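Local coordinates for ornithine carbamoyltransferase (Gloeobacter violaceus, PDB 3GD5), which probably transfers the carbamoyl group of carbamoyl phosphate to ornithine, giving citrulline and phosphate in the synthesis of arginine, at residues 93-104 with 116-126. Sequence-based numbering, arbitrary orientation.
Sequences VRDTARVLGRYV and ELEEYAHYAGI
Tyr123 lays one face of its ring against Arg94. The CB of Arg94 stands 3.4 Å from the centroid of the Tyr123 ring, only 12° off the ring normal, a CH-pi contact. His122 ND1 lies over the opposite face, and the CD of Glu119 is at the ring edge. CG of Arg94 sits between the backbone N and the carbonyl carbon (chi1 57°), and from there the chain runs extended to NE, alongside Tyr123 and pointing the same way. Val93, one residue earlier, packs against Tyr120 and Glu119. Its CG1 packs 3.9 Å from CE1 of Tyr120, and its CB sits over one face of that ring, toward the rim. Its CG2 lies against the bent chain of Glu119.

The two helices, 93-100 and 116-124, cross at -47° with their axes 7.9 Å apart. They are the connections before and after strand 106-110 in sequence, part of the parallel alpha/beta domain that binds carbamoyl phosphate in this family. Tyr120 also reaches Ile109 of that strand and Val54 of strand 50-55.

Small residues let the backbones close in. The CA atoms of Ala97 and Ala124 are 4.5 Å apart, and Ala97 CB touches CB of Tyr123 at 3.7 Å. The CA of Gly101 comes 3.3 Å from O of Ala124 in a CA-H...O contact. Beyond the helix ends, Ile126 CD1 meets CG2 of Val104 at 3.7 Å. Arg98 packs its CG against O of Tyr123. Its NH2 pairs with OD1 of Asp95 in a salt bridge, and its NE bonds O of Arg94. Both charged residues are also paired with a second subunit, Asp95 with its Arg277 and Arg98 with its Glu287.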
loop_
_atom_site.group_PDB
_atom_site.type_symbol
_atom_site.label_atom_id
_atom_site.label_comp_id
_atom_site.label_asym_id
_atom_site.label_seq_id
_atom_site.Cartn_x
_atom_site.Cartn_y
_atom_site.Cartn_z
ATOM N N VAL A 93 7.459 18.038 16.614
ATOM C CA VAL A 93 7.915 17.374 17.831
ATOM C C VAL A 93 7.778 18.212 19.100
ATOM O O VAL A 93 7.495 17.673 20.172
ATOM C CB VAL A 93 9.392 16.911 17.711
ATOM C CG1 VAL A 93 9.549 15.981 16.516
ATOM C CG2 VAL A 93 10.305 18.107 17.576
ATOM N N ARG A 94 7.977 19.522 18.991
ATOM C CA ARG A 94 7.868 20.367 20.167
ATOM C C ARG A 94 6.461 20.328 20.755
ATOM O O ARG A 94 6.283 20.482 21.961
ATOM C CB ARG A 94 8.289 21.805 19.847
ATOM C CG ARG A 94 7.535 22.500 18.723
ATOM C CD ARG A 94 8.059 23.927 18.593
ATOM N NE ARG A 94 7.264 24.767 17.701
ATOM C CZ ARG A 94 7.353 24.764 16.373
ATOM N NH1 ARG A 94 8.210 23.959 15.754
ATOM N NH2 ARG A 94 6.583 25.580 15.660
ATOM N N ASP A 95 5.454 20.115 19.913
ATOM C CA ASP A 95 4.085 20.041 20.420
ATOM C C ASP A 95 3.854 18.667 21.031
ATOM O O ASP A 95 3.365 18.552 22.156
ATOM C CB ASP A 95 3.065 20.289 19.304
ATOM C CG ASP A 95 3.039 21.743 18.846
ATOM O OD1 ASP A 95 3.725 22.585 19.457
ATOM O OD2 ASP A 95 2.322 22.048 17.877
ATOM N N THR A 96 4.222 17.620 20.298
ATOM C CA THR A 96 4.035 16.274 20.809
ATOM C C THR A 96 4.882 16.002 22.054
ATOM O O THR A 96 4.445 15.292 22.955
ATOM C CB THR A 96 4.301 15.207 19.706
ATOM O OG1 THR A 96 4.905 14.041 20.284
ATOM C CG2 THR A 96 5.175 15.766 18.615
ATOM N N ALA A 97 6.073 16.592 22.134
ATOM C CA ALA A 97 6.927 16.380 23.305
ATOM C C ALA A 97 6.314 17.036 24.542
ATOM O O ALA A 97 6.268 16.444 25.627
ATOM C CB ALA A 97 8.319 16.943 23.057
ATOM N N ARG A 98 5.833 18.260 24.370
ATOM C CA ARG A 98 5.227 18.993 25.471
ATOM C C ARG A 98 3.983 18.312 26.020
ATOM O O ARG A 98 3.766 18.302 27.233
ATOM C CB ARG A 98 4.916 20.427 25.037
ATOM C CG ARG A 98 6.134 21.336 25.131
ATOM C CD ARG A 98 5.829 22.757 24.709
ATOM N NE ARG A 98 5.505 22.835 23.289
ATOM C CZ ARG A 98 5.424 23.969 22.602
ATOM N NH1 ARG A 98 5.646 25.135 23.202
ATOM N NH2 ARG A 98 5.117 23.941 21.312
ATOM N N VAL A 99 3.170 17.735 25.138
ATOM C CA VAL A 99 1.967 17.039 25.578
ATOM C C VAL A 99 2.347 15.741 26.293
ATOM O O VAL A 99 1.802 15.418 27.351
ATOM C CB VAL A 99 1.029 16.728 24.377
ATOM C CG1 VAL A 99 -0.076 15.779 24.795
ATOM C CG2 VAL A 99 0.418 18.023 23.852
ATOM N N LEU A 100 3.290 15.002 25.718
ATOM C CA LEU A 100 3.746 13.742 26.295
ATOM C C LEU A 100 4.330 13.980 27.685
ATOM O O LEU A 100 4.157 13.168 28.607
ATOM C CB LEU A 100 4.800 13.111 25.386
ATOM C CG LEU A 100 4.480 11.813 24.639
ATOM C CD1 LEU A 100 3.088 11.851 24.064
ATOM C CD2 LEU A 100 5.512 11.604 23.543
ATOM N N GLY A 101 5.015 15.107 27.834
ATOM C CA GLY A 101 5.608 15.443 29.113
ATOM C C GLY A 101 4.554 15.646 30.187
ATOM O O GLY A 101 4.867 15.599 31.374
ATOM N N ARG A 102 3.306 15.867 29.781
ATOM C CA ARG A 102 2.220 16.063 30.748
ATOM C C ARG A 102 1.538 14.751 31.121
ATOM O O ARG A 102 0.750 14.716 32.068
ATOM C CB ARG A 102 1.137 17.007 30.196
ATOM C CG ARG A 102 1.590 18.416 29.859
ATOM C CD ARG A 102 2.226 19.116 31.050
ATOM N NE ARG A 102 2.512 20.512 30.738
ATOM C CZ ARG A 102 1.732 21.532 31.076
ATOM N NH1 ARG A 102 0.609 21.320 31.750
ATOM N NH2 ARG A 102 2.067 22.765 30.725
ATOM N N TYR A 103 1.827 13.678 30.382
ATOM C CA TYR A 103 1.188 12.390 30.654
ATOM C C TYR A 103 2.088 11.307 31.246
ATOM O O TYR A 103 1.692 10.617 32.187
ATOM C CB TYR A 103 0.539 11.820 29.381
ATOM C CG TYR A 103 -0.474 12.707 28.685
ATOM C CD1 TYR A 103 -1.404 13.468 29.409
ATOM C CD2 TYR A 103 -0.536 12.747 27.291
ATOM C CE1 TYR A 103 -2.377 14.246 28.750
ATOM C CE2 TYR A 103 -1.494 13.515 26.626
ATOM C CZ TYR A 103 -2.414 14.260 27.356
ATOM O OH TYR A 103 -3.375 14.986 26.675
ATOM N N VAL A 104 3.279 11.132 30.685
ATOM C CA VAL A 104 4.192 10.107 31.171
ATOM C C VAL A 104 5.364 10.684 31.972
ATOM O O VAL A 104 5.531 11.896 32.062
ATOM C CB VAL A 104 4.738 9.240 29.994
ATOM C CG1 VAL A 104 3.577 8.591 29.247
ATOM C CG2 VAL A 104 5.556 10.082 29.050
ATOM N N GLU A 116 17.002 15.085 16.212
ATOM C CA GLU A 116 15.578 14.965 16.514
ATOM C C GLU A 116 15.393 14.446 17.940
ATOM O O GLU A 116 14.474 14.856 18.647
ATOM C CB GLU A 116 14.888 14.020 15.529
ATOM C CG GLU A 116 13.423 13.761 15.882
ATOM C CD GLU A 116 12.646 13.093 14.763
ATOM O OE1 GLU A 116 13.083 12.032 14.273
ATOM O OE2 GLU A 116 11.587 13.632 14.377
ATOM N N LEU A 117 16.277 13.542 18.352
ATOM C CA LEU A 117 16.231 12.972 19.696
ATOM C C LEU A 117 16.404 14.092 20.711
ATOM O O LEU A 117 15.781 14.096 21.772
ATOM C CB LEU A 117 17.359 11.949 19.884
ATOM C CG LEU A 117 17.465 11.338 21.284
ATOM C CD1 LEU A 117 16.194 10.545 21.555
ATOM C CD2 LEU A 117 18.702 10.437 21.398
ATOM N N GLU A 118 17.263 15.042 20.371
ATOM C CA GLU A 118 17.549 16.169 21.243
ATOM C C GLU A 118 16.348 17.111 21.327
ATOM O O GLU A 118 16.100 17.717 22.372
ATOM C CB GLU A 118 18.810 16.876 20.732
ATOM C CG GLU A 118 19.990 15.903 20.623
ATOM C CD GLU A 118 21.207 16.479 19.917
ATOM O OE1 GLU A 118 21.039 17.101 18.845
ATOM O OE2 GLU A 118 22.335 16.287 20.425
ATOM N N GLU A 119 15.601 17.212 20.228
ATOM C CA GLU A 119 14.396 18.040 20.169
ATOM C C GLU A 119 13.456 17.583 21.285
ATOM O O GLU A 119 12.966 18.389 22.083
ATOM C CB GLU A 119 13.690 17.846 18.822
ATOM C CG GLU A 119 13.836 18.969 17.819
ATOM C CD GLU A 119 12.968 20.168 18.157
ATOM O OE1 GLU A 119 13.220 20.808 19.198
ATOM O OE2 GLU A 119 12.034 20.473 17.384
ATOM N N TYR A 120 13.203 16.277 21.325
ATOM C CA TYR A 120 12.330 15.703 22.335
ATOM C C TYR A 120 12.806 16.006 23.747
ATOM O O TYR A 120 12.039 16.480 24.577
ATOM C CB TYR A 120 12.236 14.185 22.170
ATOM C CG TYR A 120 11.269 13.729 21.111
ATOM C CD1 TYR A 120 11.676 13.561 19.791
ATOM C CD2 TYR A 120 9.939 13.456 21.433
ATOM C CE1 TYR A 120 10.783 13.130 18.818
ATOM C CE2 TYR A 120 9.041 13.027 20.472
ATOM C CZ TYR A 120 9.468 12.865 19.168
ATOM O OH TYR A 120 8.584 12.430 18.212
ATOM N N ALA A 121 14.075 15.715 24.018
ATOM C CA ALA A 121 14.636 15.943 25.343
ATOM C C ALA A 121 14.467 17.401 25.737
ATOM O O ALA A 121 14.162 17.724 26.884
ATOM C CB ALA A 121 16.119 15.568 25.359
ATOM N N HIS A 122 14.658 18.277 24.763
ATOM C CA HIS A 122 14.552 19.708 24.980
ATOM C C HIS A 122 13.155 20.166 25.413
ATOM O O HIS A 122 13.015 20.946 26.356
ATOM C CB HIS A 122 14.965 20.427 23.696
ATOM C CG HIS A 122 15.125 21.905 23.853
ATOM N ND1 HIS A 122 14.108 22.721 24.298
ATOM C CD2 HIS A 122 16.183 22.716 23.613
ATOM C CE1 HIS A 122 14.531 23.972 24.324
ATOM N NE2 HIS A 122 15.787 23.996 23.913
ATOM N N TYR A 123 12.126 19.663 24.736
ATOM C CA TYR A 123 10.745 20.048 25.015
ATOM C C TYR A 123 9.928 19.178 25.973
ATOM O O TYR A 123 8.997 19.670 26.602
ATOM C CB TYR A 123 9.984 20.163 23.692
ATOM C CG TYR A 123 10.338 21.383 22.889
ATOM C CD1 TYR A 123 9.907 22.642 23.290
ATOM C CD2 TYR A 123 11.112 21.287 21.738
ATOM C CE1 TYR A 123 10.234 23.777 22.562
ATOM C CE2 TYR A 123 11.447 22.417 21.001
ATOM C CZ TYR A 123 11.002 23.659 21.422
ATOM O OH TYR A 123 11.315 24.787 20.705
ATOM N N ALA A 124 10.266 17.896 26.072
ATOM C CA ALA A 124 9.534 16.968 26.928
ATOM C C ALA A 124 9.465 17.368 28.399
ATOM O O ALA A 124 8.423 17.215 29.042
ATOM C CB ALA A 124 10.127 15.565 26.801
ATOM N N GLY A 125 10.572 17.864 28.941
ATOM C CA GLY A 125 10.568 18.251 30.338
ATOM C C GLY A 125 10.657 17.029 31.228
ATOM O O GLY A 125 10.486 17.118 32.441
ATOM N N ILE A 126 10.919 15.874 30.617
ATOM C CA ILE A 126 11.053 14.625 31.359
ATOM C C ILE A 126 12.254 13.854 30.817
ATOM O O ILE A 126 12.666 14.049 29.669
ATOM C CB ILE A 126 9.765 13.737 31.273
ATOM C CG1 ILE A 126 9.244 13.675 29.835
ATOM C CG2 ILE A 126 8.692 14.273 32.221
ATOM C CD1 ILE A 126 8.105 12.672 29.640
#